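Local coordinates for Lmo0135 protein (Listeria monocytogenes EGD-e, PDB 5ISU), which is the substrate-binding protein CtaP of an ABC transporter and probably captures peptides or similar small solutes outside the cell for import, at residues N32-S37 against N101-T106; D94-T99 against T131-T136; Y281-E286 against A357-Q362. All blocks are in the same frame, centred on the assembly; numbering follows the deposited sequence.

Contact 1: N32-S37 against N101-T106; sequences NPNYAS and NSILDT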
loop_
_atom_site.group_PDB
_atom_site.type_symbol
_atom_site.label_atom_id
_atom_site.label_comp_id
_atom_site.label_asym_id
_atom_site.label_seq_id
_atom_site.Cartn_x
_atom_site.Cartn_y
_atom_site.Cartn_z
ATOM N N ASN A 32 7.518 6.898 -13.550
ATOM C CA ASN A 32 8.805 6.205 -13.575
ATOM C C ASN A 32 8.859 5.372 -12.288
ATOM O O ASN A 32 8.793 5.929 -11.189
ATOM C CB ASN A 32 9.946 7.239 -13.643
ATOM C CG ASN A 32 11.323 6.604 -13.840
ATOM O OD1 ASN A 32 11.721 5.687 -13.122
ATOM N ND2 ASN A 32 12.060 7.113 -14.804
ATOM N N PRO A 33 8.980 4.041 -12.418
ATOM C CA PRO A 33 8.957 3.151 -11.249
ATOM C C PRO A 33 10.032 3.367 -10.202
ATOM O O PRO A 33 9.902 2.856 -9.092
ATOM C CB PRO A 33 9.078 1.760 -11.863
ATOM C CG PRO A 33 9.695 1.968 -13.178
ATOM C CD PRO A 33 9.177 3.280 -13.668
ATOM N N ASN A 34 11.102 4.067 -10.552
ATOM C CA ASN A 34 12.138 4.387 -9.560
ATOM C C ASN A 34 11.633 5.448 -8.563
ATOM O O ASN A 34 12.224 5.618 -7.515
ATOM C CB ASN A 34 13.430 4.905 -10.238
ATOM C CG ASN A 34 14.254 3.806 -10.889
ATOM O OD1 ASN A 34 13.816 2.677 -11.027
ATOM N ND2 ASN A 34 15.473 4.145 -11.283
ATOM N N TYR A 35 10.543 6.145 -8.891
ATOM C CA TYR A 35 10.026 7.214 -8.024
ATOM C C TYR A 35 8.530 7.130 -7.708
ATOM O O TYR A 35 8.094 7.684 -6.706
ATOM C CB TYR A 35 10.344 8.578 -8.665
ATOM C CG TYR A 35 11.820 8.724 -8.982
ATOM C CD1 TYR A 35 12.725 9.123 -8.003
ATOM C CD2 TYR A 35 12.315 8.407 -10.249
ATOM C CE1 TYR A 35 14.075 9.218 -8.281
ATOM C CE2 TYR A 35 13.657 8.502 -10.538
ATOM C CZ TYR A 35 14.538 8.897 -9.549
ATOM O OH TYR A 35 15.878 8.992 -9.835
ATOM N N ALA A 36 7.744 6.430 -8.533
ATOM C CA ALA A 36 6.289 6.387 -8.315
ATOM C C ALA A 36 5.885 5.919 -6.917
ATOM O O ALA A 36 6.304 4.861 -6.489
ATOM C CB ALA A 36 5.616 5.514 -9.367
ATOM N N SER A 37 5.080 6.729 -6.220
ATOM C CA SER A 37 4.589 6.370 -4.879
ATOM C C SER A 37 3.109 6.727 -4.613
ATOM O O SER A 37 2.502 6.130 -3.736
ATOM C CB SER A 37 5.495 6.970 -3.779
ATOM O OG SER A 37 5.558 8.377 -3.879
ATOM N N ASN A 101 21.451 -0.129 -10.379
ATOM C CA ASN A 101 22.550 0.847 -10.222
ATOM C C ASN A 101 22.006 2.274 -10.209
ATOM O O ASN A 101 22.545 3.133 -9.501
ATOM C CB ASN A 101 23.621 0.681 -11.311
ATOM C CG ASN A 101 24.389 -0.638 -11.195
ATOM O OD1 ASN A 101 24.808 -1.213 -12.200
ATOM N ND2 ASN A 101 24.566 -1.121 -9.978
ATOM N N SER A 102 20.930 2.524 -10.957
ATOM C CA SER A 102 20.336 3.868 -10.977
ATOM C C SER A 102 19.603 4.154 -9.641
ATOM O O SER A 102 19.508 5.305 -9.225
ATOM C CB SER A 102 19.420 4.079 -12.194
ATOM O OG SER A 102 18.212 3.341 -12.068
ATOM N N ILE A 103 19.119 3.112 -8.965
ATOM C CA ILE A 103 18.472 3.274 -7.640
ATOM C C ILE A 103 19.542 3.425 -6.551
ATOM O O ILE A 103 19.374 4.204 -5.595
ATOM C CB ILE A 103 17.552 2.078 -7.294
ATOM C CG1 ILE A 103 16.315 2.076 -8.198
ATOM C CG2 ILE A 103 17.082 2.146 -5.841
ATOM C CD1 ILE A 103 15.410 0.874 -8.005
ATOM N N LEU A 104 20.623 2.656 -6.679
ATOM C CA LEU A 104 21.724 2.725 -5.716
ATOM C C LEU A 104 22.441 4.067 -5.750
ATOM O O LEU A 104 22.966 4.519 -4.741
ATOM C CB LEU A 104 22.743 1.600 -5.964
ATOM C CG LEU A 104 22.346 0.183 -5.534
ATOM C CD1 LEU A 104 23.392 -0.821 -5.998
ATOM C CD2 LEU A 104 22.158 0.106 -4.020
ATOM N N ASP A 105 22.466 4.683 -6.924
ATOM C CA ASP A 105 23.143 5.954 -7.133
ATOM C C ASP A 105 22.449 7.033 -6.290
ATOM O O ASP A 105 21.331 7.456 -6.598
ATOM C CB ASP A 105 23.111 6.287 -8.628
ATOM C CG ASP A 105 24.046 7.399 -9.011
ATOM O OD1 ASP A 105 24.823 7.858 -8.154
ATOM O OD2 ASP A 105 24.014 7.796 -10.196
ATOM N N THR A 106 23.126 7.454 -5.217
ATOM C CA THR A 106 22.597 8.438 -4.268
ATOM C C THR A 106 22.163 9.763 -4.895
ATOM O O THR A 106 21.183 10.357 -4.434
ATOM C CB THR A 106 23.598 8.720 -3.114
ATOM O OG1 THR A 106 24.900 8.931 -3.659
ATOM C CG2 THR A 106 23.661 7.547 -2.131
HETATM O O HOH W 1 16.770 6.256 -9.781
#
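Ser102, in the last turn of helix 93-104, meets the loop that follows strand 19-24 through the amide of Asn34. Its OG accepts a bent hydrogen bond from Asn34 ND2 (3.0 Å, 134° at the hydrogen), and lies only 10° out of the amide plane. With OG between the backbone N and the carbonyl carbon (chi1 72°), the same hydroxyl is also bonded to Thr99 O one turn back, so Ser102 links the helix backbone to the loop. Its carbonyl takes part as well: a water donates to Ser102 O (3.0 Å) and to Tyr35 OH, itself bonded to Gln108 O, and accepts from Asn34 ND2 (2.9 Å). Next along the helix, Ile103 brings its CG1 branch across the amide, 3.8 Å from Asn34 CG, while its CD1 comes 3.9 Å from Asn34 OD1. Within the loop, Asn32 OD1 accepts from Asn34 N on a lone pair (3.1 Å), an Asx turn that helps set the backbone from which Asn34 reaches the helix. The chemistry is thus that of a buried polar junction: the Asn34 amide nitrogen is gripped by a hydroxyl and a water, which together restrict its rotation, and the isoleucine adds apolar cover.

Contact 2: D94-T99 against T131-T136; sequences DDVVFT and TTVKFT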
loop_
_atom_site.group_PDB
_atom_site.type_symbol
_atom_site.label_atom_id
_atom_site.label_comp_id
_atom_site.label_asym_id
_atom_site.label_seq_id
_atom_site.Cartn_x
_atom_site.Cartn_y
_atom_site.Cartn_z
ATOM N N ASP A 94 20.759 -6.393 -18.845
ATOM C CA ASP A 94 21.425 -5.084 -18.779
ATOM C C ASP A 94 20.489 -3.973 -18.280
ATOM O O ASP A 94 20.946 -3.022 -17.658
ATOM C CB ASP A 94 22.019 -4.698 -20.135
ATOM C CG ASP A 94 23.243 -5.529 -20.513
ATOM O OD1 ASP A 94 23.704 -6.361 -19.711
ATOM O OD2 ASP A 94 23.758 -5.330 -21.631
ATOM N N ASP A 95 19.187 -4.093 -18.570
ATOM C CA ASP A 95 18.197 -3.123 -18.100
ATOM C C ASP A 95 17.972 -3.304 -16.588
ATOM O O ASP A 95 17.872 -2.327 -15.839
ATOM C CB ASP A 95 16.885 -3.292 -18.854
ATOM C CG ASP A 95 17.003 -2.924 -20.312
ATOM O OD1 ASP A 95 17.365 -1.757 -20.594
ATOM O OD2 ASP A 95 16.685 -3.787 -21.170
ATOM N N VAL A 96 17.916 -4.557 -16.144
ATOM C CA VAL A 96 17.748 -4.854 -14.724
ATOM C C VAL A 96 18.946 -4.314 -13.957
ATOM O O VAL A 96 18.777 -3.618 -12.974
ATOM C CB VAL A 96 17.590 -6.366 -14.467
ATOM C CG1 VAL A 96 17.458 -6.647 -12.973
ATOM C CG2 VAL A 96 16.378 -6.910 -15.235
ATOM N N VAL A 97 20.152 -4.622 -14.434
ATOM C CA VAL A 97 21.391 -4.147 -13.807
ATOM C C VAL A 97 21.418 -2.630 -13.756
ATOM O O VAL A 97 21.759 -2.042 -12.716
ATOM C CB VAL A 97 22.643 -4.631 -14.569
ATOM C CG1 VAL A 97 23.921 -4.007 -13.998
ATOM C CG2 VAL A 97 22.743 -6.148 -14.534
ATOM N N PHE A 98 21.084 -2.005 -14.884
ATOM C CA PHE A 98 21.066 -0.555 -14.955
ATOM C C PHE A 98 20.050 0.032 -13.981
ATOM O O PHE A 98 20.324 1.043 -13.334
ATOM C CB PHE A 98 20.773 -0.051 -16.383
ATOM C CG PHE A 98 20.419 1.405 -16.432
ATOM C CD1 PHE A 98 21.410 2.368 -16.419
ATOM C CD2 PHE A 98 19.093 1.807 -16.431
ATOM C CE1 PHE A 98 21.090 3.709 -16.430
ATOM C CE2 PHE A 98 18.757 3.149 -16.434
ATOM C CZ PHE A 98 19.758 4.104 -16.433
ATOM N N THR A 99 18.886 -0.589 -13.876
ATOM C CA THR A 99 17.858 -0.060 -12.971
ATOM C C THR A 99 18.326 -0.071 -11.509
ATOM O O THR A 99 18.173 0.930 -10.801
ATOM C CB THR A 99 16.508 -0.789 -13.093
ATOM O OG1 THR A 99 16.048 -0.761 -14.459
ATOM C CG2 THR A 99 15.476 -0.101 -12.215
ATOM N N THR A 131 19.691 -12.973 -20.607
ATOM C CA THR A 131 18.514 -13.420 -19.853
ATOM C C THR A 131 18.816 -13.898 -18.417
ATOM O O THR A 131 18.031 -14.653 -17.852
ATOM C CB THR A 131 17.748 -14.542 -20.605
ATOM O OG1 THR A 131 18.514 -15.750 -20.627
ATOM C CG2 THR A 131 17.441 -14.118 -22.025
ATOM N N THR A 132 19.911 -13.436 -17.816
ATOM C CA THR A 132 20.277 -13.869 -16.459
ATOM C C THR A 132 20.876 -12.745 -15.617
ATOM O O THR A 132 21.923 -12.207 -15.949
ATOM C CB THR A 132 21.285 -15.049 -16.492
ATOM O OG1 THR A 132 20.746 -16.144 -17.248
ATOM C CG2 THR A 132 21.641 -15.538 -15.056
ATOM N N VAL A 133 20.216 -12.427 -14.512
ATOM C CA VAL A 133 20.666 -11.407 -13.563
ATOM C C VAL A 133 21.052 -12.125 -12.270
ATOM O O VAL A 133 20.289 -12.968 -11.785
ATOM C CB VAL A 133 19.530 -10.420 -13.216
ATOM C CG1 VAL A 133 20.064 -9.249 -12.417
ATOM C CG2 VAL A 133 18.849 -9.906 -14.474
ATOM N N LYS A 134 22.230 -11.808 -11.724
ATOM C CA LYS A 134 22.709 -12.420 -10.472
ATOM C C LYS A 134 22.902 -11.320 -9.437
ATOM O O LYS A 134 23.667 -10.378 -9.673
ATOM C CB LYS A 134 24.048 -13.126 -10.679
ATOM C CG LYS A 134 24.553 -13.856 -9.441
ATOM C CD LYS A 134 26.070 -13.957 -9.378
ATOM C CE LYS A 134 26.654 -14.802 -10.488
ATOM N NZ LYS A 134 28.141 -14.841 -10.397
ATOM N N PHE A 135 22.204 -11.436 -8.305
ATOM C CA PHE A 135 22.329 -10.493 -7.206
ATOM C C PHE A 135 23.138 -11.179 -6.115
ATOM O O PHE A 135 22.856 -12.327 -5.768
ATOM C CB PHE A 135 20.973 -10.149 -6.567
ATOM C CG PHE A 135 20.004 -9.414 -7.461
ATOM C CD1 PHE A 135 19.103 -10.110 -8.244
ATOM C CD2 PHE A 135 19.942 -8.032 -7.444
ATOM C CE1 PHE A 135 18.174 -9.442 -9.032
ATOM C CE2 PHE A 135 19.025 -7.351 -8.231
ATOM C CZ PHE A 135 18.138 -8.056 -9.031
ATOM N N THR A 136 24.117 -10.473 -5.571
ATOM C CA THR A 136 24.949 -10.996 -4.500
ATOM C C THR A 136 24.852 -10.044 -3.310
ATOM O O THR A 136 25.315 -8.903 -3.379
ATOM C CB THR A 136 26.404 -11.171 -4.960
ATOM O OG1 THR A 136 26.800 -10.030 -5.730
ATOM C CG2 THR A 136 26.543 -12.414 -5.835
#
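Val96 and Val133 meet branch to branch where helix 93-104 lies over strand 132-136. Val96 points from the helix toward the strand and Val133 from the strand toward the helix, and the forks of the two side chains pass each other at a slant. The shortest approach joins Val96 CG1 to Val133 CG1, at 3.7 Å. The other strand methyl lies against the fork of Val96: Val133 CG2 is 3.8 Å from Val96 CB, so the contact is spread over both strand methyls and does not rest on one pair. With CG1 anti to the backbone N in Val96 (chi1 178°), that methyl also reaches Phe135, two residues beyond Val133, where it lies 4.2 Å from CZ in an oblique approach to the ring. The ring also makes an edge-to-face contact with Phe144, and both Val133 and Phe135 pack on Val125 of the neighbouring strand 121-129. Val97 rests on Ala127 of that strand, which spreads the helix over more than one strand of the antiparallel sheet. No hydrogen bond crosses between helix and strand here. The chemistry implies that they are held by van der Waals contact and the burial of apolar surface, so close fit of the side chains, and no directional bond between these two segments, relates helix to strand.

Contact 3: Y281-E286 against A357-Q362; sequences YALDRE and ALYLQQ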
loop_
_atom_site.group_PDB
_atom_site.type_symbol
_atom_site.label_atom_id
_atom_site.label_comp_id
_atom_site.label_asym_id
_atom_site.label_seq_id
_atom_site.Cartn_x
_atom_site.Cartn_y
_atom_site.Cartn_z
ATOM N N TYR A 281 -10.454 -1.877 25.459
ATOM C CA TYR A 281 -11.600 -2.614 26.008
ATOM C C TYR A 281 -12.932 -1.874 25.918
ATOM O O TYR A 281 -13.981 -2.495 26.013
ATOM C CB TYR A 281 -11.372 -2.972 27.481
ATOM C CG TYR A 281 -10.514 -4.186 27.729
ATOM C CD1 TYR A 281 -10.966 -5.456 27.373
ATOM C CD2 TYR A 281 -9.306 -4.089 28.422
ATOM C CE1 TYR A 281 -10.204 -6.587 27.630
ATOM C CE2 TYR A 281 -8.547 -5.220 28.701
ATOM C CZ TYR A 281 -9.002 -6.463 28.301
ATOM O OH TYR A 281 -8.249 -7.575 28.564
ATOM N N ALA A 282 -12.904 -0.553 25.787
ATOM C CA ALA A 282 -14.147 0.205 25.670
ATOM C C ALA A 282 -14.777 0.101 24.273
ATOM O O ALA A 282 -15.928 0.496 24.087
ATOM C CB ALA A 282 -13.896 1.672 26.009
ATOM N N LEU A 283 -14.036 -0.457 23.315
ATOM C CA LEU A 283 -14.467 -0.493 21.924
ATOM C C LEU A 283 -14.878 -1.864 21.406
ATOM O O LEU A 283 -14.477 -2.888 21.954
ATOM C CB LEU A 283 -13.322 0.031 21.052
ATOM C CG LEU A 283 -12.704 1.378 21.450
ATOM C CD1 LEU A 283 -11.490 1.693 20.593
ATOM C CD2 LEU A 283 -13.723 2.501 21.355
ATOM N N ASP A 284 -15.684 -1.849 20.338
ATOM C CA ASP A 284 -16.147 -3.069 19.640
ATOM C C ASP A 284 -16.025 -2.881 18.137
ATOM O O ASP A 284 -16.712 -2.050 17.537
ATOM C CB ASP A 284 -17.582 -3.445 19.985
ATOM C CG ASP A 284 -18.090 -4.619 19.149
ATOM O OD1 ASP A 284 -18.370 -4.442 17.942
ATOM O OD2 ASP A 284 -18.207 -5.729 19.699
ATOM N N ARG A 285 -15.190 -3.705 17.534
ATOM C CA ARG A 285 -14.907 -3.613 16.113
ATOM C C ARG A 285 -16.084 -3.692 15.145
ATOM O O ARG A 285 -16.126 -2.900 14.218
ATOM C CB ARG A 285 -13.851 -4.651 15.739
ATOM C CG ARG A 285 -12.490 -4.280 16.294
ATOM C CD ARG A 285 -11.442 -5.318 16.014
ATOM N NE ARG A 285 -10.138 -4.857 16.501
ATOM C CZ ARG A 285 -9.661 -5.052 17.740
ATOM N NH1 ARG A 285 -8.460 -4.584 18.072
ATOM N NH2 ARG A 285 -10.362 -5.710 18.655
ATOM N N GLU A 286 -17.014 -4.637 15.332
ATOM C CA GLU A 286 -18.177 -4.738 14.417
ATOM C C GLU A 286 -19.001 -3.459 14.439
ATOM O O GLU A 286 -19.526 -3.051 13.414
ATOM C CB GLU A 286 -19.059 -5.953 14.707
ATOM C CG GLU A 286 -18.347 -7.265 14.422
ATOM C CD GLU A 286 -19.273 -8.481 14.299
ATOM O OE1 GLU A 286 -18.717 -9.591 14.173
ATOM O OE2 GLU A 286 -20.531 -8.342 14.305
ATOM N N ALA A 357 -14.401 8.586 15.056
ATOM C CA ALA A 357 -14.126 9.532 16.139
ATOM C C ALA A 357 -15.299 9.645 17.104
ATOM O O ALA A 357 -15.121 9.524 18.309
ATOM C CB ALA A 357 -13.772 10.900 15.577
ATOM N N LEU A 358 -16.498 9.845 16.579
ATOM C CA LEU A 358 -17.686 9.967 17.438
ATOM C C LEU A 358 -17.924 8.702 18.228
ATOM O O LEU A 358 -18.341 8.764 19.384
ATOM C CB LEU A 358 -18.932 10.327 16.626
ATOM C CG LEU A 358 -18.992 11.771 16.122
ATOM C CD1 LEU A 358 -20.063 11.939 15.049
ATOM C CD2 LEU A 358 -19.224 12.733 17.286
ATOM N N TYR A 359 -17.655 7.554 17.608
ATOM C CA TYR A 359 -17.817 6.291 18.305
ATOM C C TYR A 359 -16.842 6.223 19.498
ATOM O O TYR A 359 -17.223 5.829 20.590
ATOM C CB TYR A 359 -17.642 5.113 17.350
ATOM C CG TYR A 359 -17.789 3.799 18.049
ATOM C CD1 TYR A 359 -19.036 3.199 18.209
ATOM C CD2 TYR A 359 -16.687 3.162 18.574
ATOM C CE1 TYR A 359 -19.160 1.991 18.873
ATOM C CE2 TYR A 359 -16.805 1.959 19.232
ATOM C CZ TYR A 359 -18.030 1.382 19.373
ATOM O OH TYR A 359 -18.089 0.201 20.046
ATOM N N LEU A 360 -15.592 6.620 19.293
ATOM C CA LEU A 360 -14.615 6.630 20.396
ATOM C C LEU A 360 -15.068 7.591 21.508
ATOM O O LEU A 360 -15.040 7.258 22.694
ATOM C CB LEU A 360 -13.220 7.033 19.907
ATOM C CG LEU A 360 -12.566 6.242 18.774
ATOM C CD1 LEU A 360 -11.153 6.767 18.525
ATOM C CD2 LEU A 360 -12.516 4.765 19.070
ATOM N N GLN A 361 -15.509 8.775 21.108
ATOM C CA GLN A 361 -16.003 9.789 22.055
ATOM C C GLN A 361 -17.141 9.223 22.890
ATOM O O GLN A 361 -17.142 9.327 24.124
ATOM C CB GLN A 361 -16.502 11.019 21.305
ATOM C CG GLN A 361 -16.909 12.178 22.198
ATOM C CD GLN A 361 -17.510 13.318 21.413
ATOM O OE1 GLN A 361 -18.299 13.113 20.489
ATOM N NE2 GLN A 361 -17.168 14.537 21.798
ATOM N N GLN A 362 -18.104 8.632 22.192
ATOM C CA GLN A 362 -19.264 7.990 22.797
ATOM C C GLN A 362 -18.822 6.899 23.775
ATOM O O GLN A 362 -19.262 6.884 24.927
ATOM C CB GLN A 362 -20.112 7.357 21.687
ATOM C CG GLN A 362 -21.433 6.726 22.115
ATOM C CD GLN A 362 -21.969 5.757 21.065
ATOM O OE1 GLN A 362 -21.308 4.770 20.712
ATOM N NE2 GLN A 362 -23.172 6.012 20.585
#
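The ring of Tyr359 carries the flat part of this contact, with the backbone N of Asp284 at its edge near the ring plane and Leu283 approaching obliquely. Asp284 N gives Tyr359 OH a weak hydrogen bond, 3.2 Å long and bent to 133°. The stronger partner of the phenol oxygen is Glu287 OE1, in the first turn of helix 285-292. The ring reaches this spot because CG stands anti to the backbone N (chi1 179°), sending the tyrosine out from helix 351-365. Asp284 CB also lies near the hydroxyl, 3.7 Å from Tyr359 OH. Beside the ring, Leu283 CD2 lies 3.8 Å from Tyr359 CE2, and the same methyl presses on Leu360 CD2 at 3.4 Å, closer than methyl groups usually pack. Leu283 CD2 thus bridges two successive residues of the helix, and the leucine also touches Tyr364 one turn further on. Asp284 occupies the N-cap position of helix 285-292, its OD1 bonded to Glu287 N. The whole is a capped helix start docked on a neighbouring helix, in a lobe of the two-lobed periplasmic-binding-protein fold to which family 5 solute-binding proteins belong.

How the contacts relate
All three contacts are buried overall, though contact 3 has one partly exposed member, Asp284, where every touching residue of contacts 1 and 2 is buried. Contacts 1 and 2 share helix 93-104 and touch each other, Asn34 OD1 lying 3.4 Å from Thr99 CG2; their centres are about 15 Å apart. One part of that helix packs on a sheet through purely apolar groups, whereas its C-terminal end meets a loop through an amide, a hydroxyl and a water. Contact 3 lies on the opposite side of the chain's centre, its centre about 42 Å from that of contact 1. It combines both chemistries, leucine packing with a weak tyrosine hydrogen bond, where one helix starts beside another.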